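Local coordinates for protein putative ribose operon repressor (Burkholderia thailandensis, PDB 3EGC) that probably represses transcription by binding operator DNA, as a LacI-family regulator with a periplasmic-binding-protein-like sugar-sensing domain, at residues R186-E199 with D215-M227. Numbering follows the deposited sequence.
Sequences RPTALLTSSHRITE and DVEIVSFDNLPWM
Arg186 bends back at chi2 and lays one guanidinium face over CG2 of Val216. Its NH1 bonds the O of Pro187 in the guanidinium plane and reaches the O of Asp215 weakly (2.9 Å). Strands 189-192 and 217-221 run parallel, their axes 18° apart, and five backbone hydrogen bonds join them, from Glu217 N to Thr188 O (2.7 Å) through to Phe221 N to Thr192 O (3.3 Å). Leu190 CD2 meets Val216 CG1 on one face of the sheet; on the other, Leu191, with CG anti to its backbone N (chi1 172°), brings CD1 to 3.7 Å from Val219 CG2 and near the edge of the Phe221 ring. Ser194 occupies the N-cap position, and Asp222, its OD1 bonded to Gln239, takes the backbone N-H of His195 on the anti lone pair of OD2 (3.0 Å, 161°). The same oxygen lies at the edge of the imidazole, whose NE2 bonds Asn20, while Leu224 CD2 makes an off-centre CH-pi contact. Thr198 OG1 hydrogen-bonds Thr192 OG1 (2.6 Å) and Ser220 OG (2.5 Å, probably inexact), donors undecided; its CG2 packs obliquely against Trp226, whose ring stacks on Trp226 of the second subunit. The pair forms the strands of a right-handed beta-alpha-beta crossover through helix 195-208, flanked by strands 128-131 and 236-238, with helix 174-181 against Leu190 and helix 109-122 against Val219.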
ATOM      1  N   ARG A 186     -16.860 -23.231 -18.197  1.00 44.63           N
ATOM      2  CA  ARG A 186     -16.259 -22.259 -17.284  1.00 42.87           C
ATOM      3  C   ARG A 186     -16.935 -22.247 -15.915  1.00 41.70           C
ATOM      4  O   ARG A 186     -18.134 -22.512 -15.811  1.00 41.66           O
ATOM      5  CB  ARG A 186     -16.243 -20.844 -17.872  1.00 42.87           C
ATOM      6  CG  ARG A 186     -17.584 -20.158 -17.950  1.00 43.07           C
ATOM      7  CD  ARG A 186     -17.440 -18.633 -17.797  1.00 43.04           C
ATOM      8  NE  ARG A 186     -18.721 -17.943 -17.929  1.00 43.23           N
ATOM      9  CZ  ARG A 186     -19.605 -17.792 -16.959  1.00 44.14           C
ATOM     10  NH1 ARG A 186     -19.373 -18.266 -15.754  1.00 44.66           N
ATOM     11  NH2 ARG A 186     -20.728 -17.150 -17.192  1.00 44.79           N
ATOM     12  N   PRO A 187     -16.144 -21.946 -14.866  1.00 40.24           N
ATOM     13  CA  PRO A 187     -16.639 -21.794 -13.493  1.00 39.21           C
ATOM     14  C   PRO A 187     -17.591 -20.597 -13.369  1.00 38.28           C
ATOM     15  O   PRO A 187     -17.581 -19.694 -14.215  1.00 37.08           O
ATOM     16  CB  PRO A 187     -15.367 -21.566 -12.638  1.00 39.16           C
ATOM     17  CG  PRO A 187     -14.188 -21.558 -13.570  1.00 40.35           C
ATOM     18  CD  PRO A 187     -14.678 -21.762 -14.993  1.00 40.24           C
ATOM     19  N   THR A 188     -18.415 -20.631 -12.314  1.00 37.22           N
ATOM     20  CA  THR A 188     -19.317 -19.538 -11.983  1.00 36.47           C
ATOM     21  C   THR A 188     -18.712 -18.793 -10.803  1.00 35.36           C
ATOM     22  O   THR A 188     -19.173 -17.740 -10.422  1.00 34.71           O
ATOM     23  CB  THR A 188     -20.736 -20.082 -11.599  1.00 36.41           C
ATOM     24  OG1 THR A 188     -20.599 -21.170 -10.691  1.00 35.96           O
ATOM     25  CG2 THR A 188     -21.465 -20.637 -12.862  1.00 36.12           C
ATOM     26  N   ALA A 189     -17.696 -19.379 -10.206  1.00 34.71           N
ATOM     27  CA  ALA A 189     -17.002 -18.730  -9.111  1.00 34.96           C
ATOM     28  C   ALA A 189     -15.485 -19.039  -9.158  1.00 34.69           C
ATOM     29  O   ALA A 189     -15.041 -20.031  -9.747  1.00 34.06           O
ATOM     30  CB  ALA A 189     -17.595 -19.141  -7.813  1.00 34.65           C
ATOM     31  N   LEU A 190     -14.711 -18.142  -8.561  1.00 34.15           N
ATOM     32  CA  LEU A 190     -13.278 -18.239  -8.523  1.00 34.00           C
ATOM     33  C   LEU A 190     -12.842 -17.946  -7.097  1.00 33.81           C
ATOM     34  O   LEU A 190     -13.420 -17.052  -6.435  1.00 33.77           O
ATOM     35  CB  LEU A 190     -12.661 -17.182  -9.463  1.00 33.73           C
ATOM     36  CG  LEU A 190     -12.207 -17.491 -10.914  1.00 35.28           C
ATOM     37  CD1 LEU A 190     -12.567 -18.933 -11.437  1.00 32.52           C
ATOM     38  CD2 LEU A 190     -12.538 -16.365 -11.900  1.00 31.75           C
ATOM     39  N   LEU A 191     -11.841 -18.698  -6.629  1.00 32.30           N
ATOM     40  CA  LEU A 191     -11.035 -18.253  -5.543  1.00 31.97           C
ATOM     41  C   LEU A 191      -9.850 -17.484  -6.166  1.00 32.41           C
ATOM     42  O   LEU A 191      -9.180 -18.016  -7.087  1.00 32.55           O
ATOM     43  CB  LEU A 191     -10.495 -19.442  -4.760  1.00 31.40           C
ATOM     44  CG  LEU A 191      -9.455 -19.233  -3.653  1.00 32.45           C
ATOM     45  CD1 LEU A 191      -9.942 -18.387  -2.442  1.00 32.54           C
ATOM     46  CD2 LEU A 191      -8.822 -20.572  -3.161  1.00 32.01           C
ATOM     47  N   THR A 192      -9.570 -16.291  -5.663  1.00 30.50           N
ATOM     48  CA  THR A 192      -8.351 -15.599  -6.060  1.00 31.27           C
ATOM     49  C   THR A 192      -7.396 -15.486  -4.877  1.00 31.27           C
ATOM     50  O   THR A 192      -7.828 -15.151  -3.773  1.00 31.62           O
ATOM     51  CB  THR A 192      -8.644 -14.198  -6.614  1.00 31.43           C
ATOM     52  OG1 THR A 192      -9.504 -13.518  -5.690  1.00 31.96           O
ATOM     53  CG2 THR A 192      -9.375 -14.299  -8.023  1.00 29.88           C
ATOM     54  N   SER A 193      -6.119 -15.761  -5.105  1.00 30.04           N
ATOM     55  CA  SER A 193      -5.198 -15.883  -4.020  1.00 30.67           C
ATOM     56  C   SER A 193      -4.616 -14.577  -3.411  1.00 30.21           C
ATOM     57  O   SER A 193      -3.936 -14.648  -2.446  1.00 30.29           O
ATOM     58  CB  SER A 193      -4.085 -16.857  -4.399  1.00 31.24           C
ATOM     59  OG  SER A 193      -3.287 -16.332  -5.412  1.00 31.47           O
ATOM     60  N   SER A 194      -4.911 -13.409  -3.969  1.00 29.95           N
ATOM     61  CA  SER A 194      -4.581 -12.127  -3.329  1.00 30.14           C
ATOM     62  C   SER A 194      -5.331 -11.018  -4.031  1.00 29.99           C
ATOM     63  O   SER A 194      -5.939 -11.252  -5.087  1.00 29.82           O
ATOM     64  CB  SER A 194      -3.073 -11.841  -3.391  1.00 29.65           C
ATOM     65  OG  SER A 194      -2.658 -11.667  -4.732  1.00 30.02           O
ATOM     66  N   HIS A 195      -5.279  -9.808  -3.453  1.00 29.78           N
ATOM     67  CA  HIS A 195      -5.960  -8.620  -3.993  1.00 29.30           C
ATOM     68  C   HIS A 195      -5.447  -8.260  -5.370  1.00 29.23           C
ATOM     69  O   HIS A 195      -6.205  -7.825  -6.208  1.00 28.73           O
ATOM     70  CB  HIS A 195      -5.869  -7.422  -3.046  1.00 28.03           C
ATOM     71  CG  HIS A 195      -4.489  -6.849  -2.894  1.00 28.20           C
ATOM     72  ND1 HIS A 195      -4.118  -5.655  -3.475  1.00 28.41           N
ATOM     73  CD2 HIS A 195      -3.414  -7.270  -2.182  1.00 28.37           C
ATOM     74  CE1 HIS A 195      -2.863  -5.371  -3.138  1.00 29.52           C
ATOM     75  NE2 HIS A 195      -2.407  -6.341  -2.359  1.00 26.03           N
ATOM     76  N   ARG A 196      -4.154  -8.483  -5.602  1.00 29.26           N
ATOM     77  CA  ARG A 196      -3.556  -8.132  -6.882  1.00 30.21           C
ATOM     78  C   ARG A 196      -4.008  -9.079  -8.009  1.00 29.20           C
ATOM     79  O   ARG A 196      -4.252  -8.656  -9.118  1.00 27.15           O
ATOM     80  CB  ARG A 196      -2.046  -8.040  -6.780  1.00 31.23           C
ATOM     81  CG  ARG A 196      -1.442  -7.351  -8.005  1.00 36.63           C
ATOM     82  CD  ARG A 196      -0.370  -6.309  -7.619  1.00 44.17           C
ATOM     83  NE  ARG A 196      -0.871  -5.272  -6.719  1.00 44.55           N
ATOM     84  CZ  ARG A 196      -0.090  -4.452  -6.023  1.00 46.94           C
ATOM     85  NH1 ARG A 196      -0.648  -3.565  -5.246  1.00 46.65           N
ATOM     86  NH2 ARG A 196       1.238  -4.490  -6.145  1.00 46.91           N
ATOM     87  N   ILE A 197      -4.184 -10.352  -7.653  1.00 29.18           N
ATOM     88  CA  ILE A 197      -4.802 -11.325  -8.540  1.00 29.61           C
ATOM     89  C   ILE A 197      -6.284 -11.047  -8.739  1.00 29.55           C
ATOM     90  O   ILE A 197      -6.798 -11.172  -9.864  1.00 29.04           O
ATOM     91  CB  ILE A 197      -4.511 -12.783  -8.057  1.00 29.89           C
ATOM     92  CG1 ILE A 197      -3.020 -13.079  -8.273  1.00 31.58           C
ATOM     93  CG2 ILE A 197      -5.376 -13.838  -8.782  1.00 28.89           C
ATOM     94  CD1 ILE A 197      -2.584 -14.220  -7.455  1.00 34.65           C
ATOM     95  N   THR A 198      -6.955 -10.642  -7.657  1.00 29.09           N
ATOM     96  CA  THR A 198      -8.356 -10.224  -7.776  1.00 29.42           C
ATOM     97  C   THR A 198      -8.523  -9.061  -8.775  1.00 29.29           C
ATOM     98  O   THR A 198      -9.469  -9.037  -9.543  1.00 29.20           O
ATOM     99  CB  THR A 198      -8.994  -9.860  -6.421  1.00 28.81           C
ATOM    100  OG1 THR A 198      -8.875 -10.964  -5.529  1.00 28.14           O
ATOM    101  CG2 THR A 198     -10.464  -9.564  -6.643  1.00 29.58           C
ATOM    102  N   GLU A 199      -7.570  -8.117  -8.779  1.00 29.51           N
ATOM    103  CA  GLU A 199      -7.570  -7.068  -9.831  1.00 29.64           C
ATOM    104  C   GLU A 199      -7.526  -7.702 -11.247  1.00 29.39           C
ATOM    105  O   GLU A 199      -8.345  -7.412 -12.090  1.00 29.90           O
ATOM    106  CB  GLU A 199      -6.387  -6.101  -9.630  1.00 29.22           C
ATOM    107  CG  GLU A 199      -6.338  -5.442  -8.219  1.00 30.08           C
ATOM    108  CD  GLU A 199      -5.186  -4.523  -8.060  1.00 31.70           C
ATOM    109  OE1 GLU A 199      -4.145  -4.745  -8.742  1.00 29.43           O
ATOM    110  OE2 GLU A 199      -5.318  -3.568  -7.252  1.00 31.55           O
ATOM    111  N   ASP A 215     -22.581 -13.556 -13.588  1.00 39.82           N
ATOM    112  CA  ASP A 215     -21.726 -14.459 -14.392  1.00 38.78           C
ATOM    113  C   ASP A 215     -20.629 -15.190 -13.608  1.00 37.71           C
ATOM    114  O   ASP A 215     -20.450 -16.387 -13.788  1.00 37.12           O
ATOM    115  CB  ASP A 215     -21.099 -13.706 -15.569  1.00 39.24           C
ATOM    116  CG  ASP A 215     -22.135 -13.201 -16.576  1.00 41.16           C
ATOM    117  OD1 ASP A 215     -23.169 -13.868 -16.782  1.00 44.42           O
ATOM    118  OD2 ASP A 215     -21.924 -12.137 -17.164  1.00 41.70           O
ATOM    119  N   VAL A 216     -19.902 -14.483 -12.750  1.00 36.47           N
ATOM    120  CA  VAL A 216     -18.813 -15.081 -11.945  1.00 35.21           C
ATOM    121  C   VAL A 216     -18.730 -14.424 -10.594  1.00 34.70           C
ATOM    122  O   VAL A 216     -18.626 -13.205 -10.521  1.00 35.30           O
ATOM    123  CB  VAL A 216     -17.440 -14.873 -12.677  1.00 36.41           C
ATOM    124  CG1 VAL A 216     -16.198 -15.274 -11.827  1.00 34.29           C
ATOM    125  CG2 VAL A 216     -17.433 -15.555 -14.108  1.00 35.21           C
ATOM    126  N   GLU A 217     -18.799 -15.201  -9.523  1.00 34.21           N
ATOM    127  CA  GLU A 217     -18.501 -14.678  -8.186  1.00 34.35           C
ATOM    128  C   GLU A 217     -17.032 -14.912  -7.817  1.00 33.82           C
ATOM    129  O   GLU A 217     -16.335 -15.701  -8.475  1.00 33.13           O
ATOM    130  CB  GLU A 217     -19.494 -15.184  -7.116  1.00 34.58           C
ATOM    131  CG  GLU A 217     -20.871 -14.445  -7.182  1.00 36.97           C
ATOM    132  CD  GLU A 217     -21.941 -14.994  -6.231  1.00 42.68           C
ATOM    133  OE1 GLU A 217     -21.686 -15.900  -5.413  1.00 43.73           O
ATOM    134  OE2 GLU A 217     -23.069 -14.485  -6.273  1.00 47.31           O
ATOM    135  N   ILE A 218     -16.567 -14.187  -6.799  1.00 33.23           N
ATOM    136  CA  ILE A 218     -15.174 -14.173  -6.405  1.00 32.00           C
ATOM    137  C   ILE A 218     -14.982 -14.087  -4.905  1.00 31.79           C
ATOM    138  O   ILE A 218     -15.565 -13.215  -4.248  1.00 31.40           O
ATOM    139  CB  ILE A 218     -14.402 -12.958  -7.034  1.00 32.24           C
ATOM    140  CG1 ILE A 218     -14.439 -13.031  -8.570  1.00 32.78           C
ATOM    141  CG2 ILE A 218     -12.949 -12.889  -6.479  1.00 30.92           C
ATOM    142  CD1 ILE A 218     -13.750 -11.792  -9.295  1.00 31.69           C
ATOM    143  N   VAL A 219     -14.175 -14.990  -4.348  1.00 31.15           N
ATOM    144  CA  VAL A 219     -13.701 -14.771  -2.982  1.00 31.59           C
ATOM    145  C   VAL A 219     -12.190 -14.582  -3.101  1.00 31.72           C
ATOM    146  O   VAL A 219     -11.574 -15.208  -3.948  1.00 31.94           O
ATOM    147  CB  VAL A 219     -14.069 -15.935  -2.014  1.00 31.31           C
ATOM    148  CG1 VAL A 219     -15.545 -15.991  -1.852  1.00 30.45           C
ATOM    149  CG2 VAL A 219     -13.519 -17.365  -2.564  1.00 31.42           C
ATOM    150  N   SER A 220     -11.626 -13.736  -2.249  1.00 31.58           N
ATOM    151  CA  SER A 220     -10.268 -13.309  -2.365  1.00 32.53           C
ATOM    152  C   SER A 220      -9.577 -13.343  -1.002  1.00 32.85           C
ATOM    153  O   SER A 220     -10.251 -13.209   0.021  1.00 33.34           O
ATOM    154  CB  SER A 220     -10.231 -11.881  -2.906  1.00 32.82           C
ATOM    155  OG  SER A 220      -8.899 -11.413  -3.086  1.00 33.41           O
ATOM    156  N   PHE A 221      -8.248 -13.517  -0.992  1.00 32.01           N
ATOM    157  CA  PHE A 221      -7.440 -13.144   0.170  1.00 31.95           C
ATOM    158  C   PHE A 221      -7.147 -11.626   0.179  1.00 31.59           C
ATOM    159  O   PHE A 221      -7.148 -10.987  -0.861  1.00 30.40           O
ATOM    160  CB  PHE A 221      -6.090 -13.881   0.216  1.00 31.84           C
ATOM    161  CG  PHE A 221      -6.169 -15.297   0.774  1.00 32.13           C
ATOM    162  CD1 PHE A 221      -5.471 -15.619   1.917  1.00 31.11           C
ATOM    163  CD2 PHE A 221      -6.872 -16.310   0.103  1.00 32.16           C
ATOM    164  CE1 PHE A 221      -5.481 -16.902   2.429  1.00 33.37           C
ATOM    165  CE2 PHE A 221      -6.908 -17.607   0.602  1.00 32.91           C
ATOM    166  CZ  PHE A 221      -6.221 -17.925   1.758  1.00 32.85           C
ATOM    167  N   ASP A 222      -6.883 -11.083   1.376  1.00 31.47           N
ATOM    168  CA  ASP A 222      -6.637  -9.662   1.546  1.00 31.60           C
ATOM    169  C   ASP A 222      -7.928  -8.854   1.628  1.00 32.67           C
ATOM    170  O   ASP A 222      -8.789  -8.900   0.728  1.00 33.85           O
ATOM    171  CB  ASP A 222      -5.737  -9.133   0.445  1.00 31.53           C
ATOM    172  CG  ASP A 222      -4.423  -9.855   0.391  1.00 31.41           C
ATOM    173  OD1 ASP A 222      -3.910 -10.228   1.506  1.00 33.03           O
ATOM    174  OD2 ASP A 222      -3.961 -10.094  -0.741  1.00 28.99           O
ATOM    175  N   ASN A 223      -8.035  -8.065   2.682  1.00 32.43           N
ATOM    176  CA  ASN A 223      -9.243  -7.310   2.943  1.00 33.08           C
ATOM    177  C   ASN A 223      -9.024  -5.849   2.587  1.00 32.85           C
ATOM    178  O   ASN A 223      -8.542  -5.071   3.406  1.00 33.23           O
ATOM    179  CB  ASN A 223      -9.604  -7.429   4.446  1.00 32.95           C
ATOM    180  CG  ASN A 223     -10.891  -6.756   4.785  1.00 34.91           C
ATOM    181  OD1 ASN A 223     -11.593  -6.252   3.894  1.00 36.40           O
ATOM    182  ND2 ASN A 223     -11.267  -6.800   6.069  1.00 33.88           N
ATOM    183  N   LEU A 224      -9.359  -5.483   1.358  1.00 32.32           N
ATOM    184  CA  LEU A 224      -9.230  -4.134   0.892  1.00 31.49           C
ATOM    185  C   LEU A 224     -10.622  -3.474   0.879  1.00 31.08           C
ATOM    186  O   LEU A 224     -11.572  -4.074   0.412  1.00 31.56           O
ATOM    187  CB  LEU A 224      -8.650  -4.188  -0.530  1.00 31.59           C
ATOM    188  CG  LEU A 224      -7.140  -4.449  -0.872  1.00 32.09           C
ATOM    189  CD1 LEU A 224      -6.354  -3.173  -0.873  1.00 30.18           C
ATOM    190  CD2 LEU A 224      -6.459  -5.446   0.104  1.00 32.71           C
ATOM    191  N   PRO A 225     -10.734  -2.236   1.375  1.00 30.18           N
ATOM    192  CA  PRO A 225     -12.001  -1.479   1.372  1.00 30.16           C
ATOM    193  C   PRO A 225     -12.765  -1.509   0.037  1.00 29.76           C
ATOM    194  O   PRO A 225     -13.942  -1.738   0.043  1.00 30.51           O
ATOM    195  CB  PRO A 225     -11.569  -0.035   1.749  1.00 30.04           C
ATOM    196  CG  PRO A 225     -10.299  -0.323   2.726  1.00 30.56           C
ATOM    197  CD  PRO A 225      -9.609  -1.492   1.988  1.00 30.36           C
ATOM    198  N   TRP A 226     -12.099  -1.341  -1.092  1.00 29.89           N
ATOM    199  CA  TRP A 226     -12.803  -1.382  -2.363  1.00 30.02           C
ATOM    200  C   TRP A 226     -13.614  -2.657  -2.601  1.00 29.93           C
ATOM    201  O   TRP A 226     -14.628  -2.610  -3.216  1.00 29.15           O
ATOM    202  CB  TRP A 226     -11.895  -1.035  -3.540  1.00 29.55           C
ATOM    203  CG  TRP A 226     -10.871  -2.063  -3.877  1.00 30.56           C
ATOM    204  CD1 TRP A 226      -9.543  -2.078  -3.486  1.00 30.58           C
ATOM    205  CD2 TRP A 226     -11.066  -3.253  -4.686  1.00 30.85           C
ATOM    206  NE1 TRP A 226      -8.933  -3.189  -3.988  1.00 32.00           N
ATOM    207  CE2 TRP A 226      -9.824  -3.925  -4.734  1.00 29.15           C
ATOM    208  CE3 TRP A 226     -12.149  -3.759  -5.425  1.00 30.77           C
ATOM    209  CZ2 TRP A 226      -9.626  -5.080  -5.464  1.00 30.08           C
ATOM    210  CZ3 TRP A 226     -11.969  -4.921  -6.160  1.00 31.93           C
ATOM    211  CH2 TRP A 226     -10.716  -5.591  -6.157  1.00 33.16           C
ATOM    212  N   MET A 227     -13.191  -3.785  -2.043  1.00 30.95           N
ATOM    213  CA  MET A 227     -13.944  -5.035  -2.203  1.00 31.81           C
ATOM    214  C   MET A 227     -15.357  -4.963  -1.642  1.00 33.16           C
ATOM    215  O   MET A 227     -16.269  -5.674  -2.093  1.00 32.90           O
ATOM    216  CB  MET A 227     -13.210  -6.218  -1.590  1.00 31.22           C
ATOM    217  CG  MET A 227     -11.971  -6.714  -2.471  1.00 31.10           C
ATOM    218  SD  MET A 227     -10.855  -7.679  -1.470  1.00 26.48           S
ATOM    219  CE  MET A 227      -9.500  -7.649  -2.694  1.00 30.95           C
TER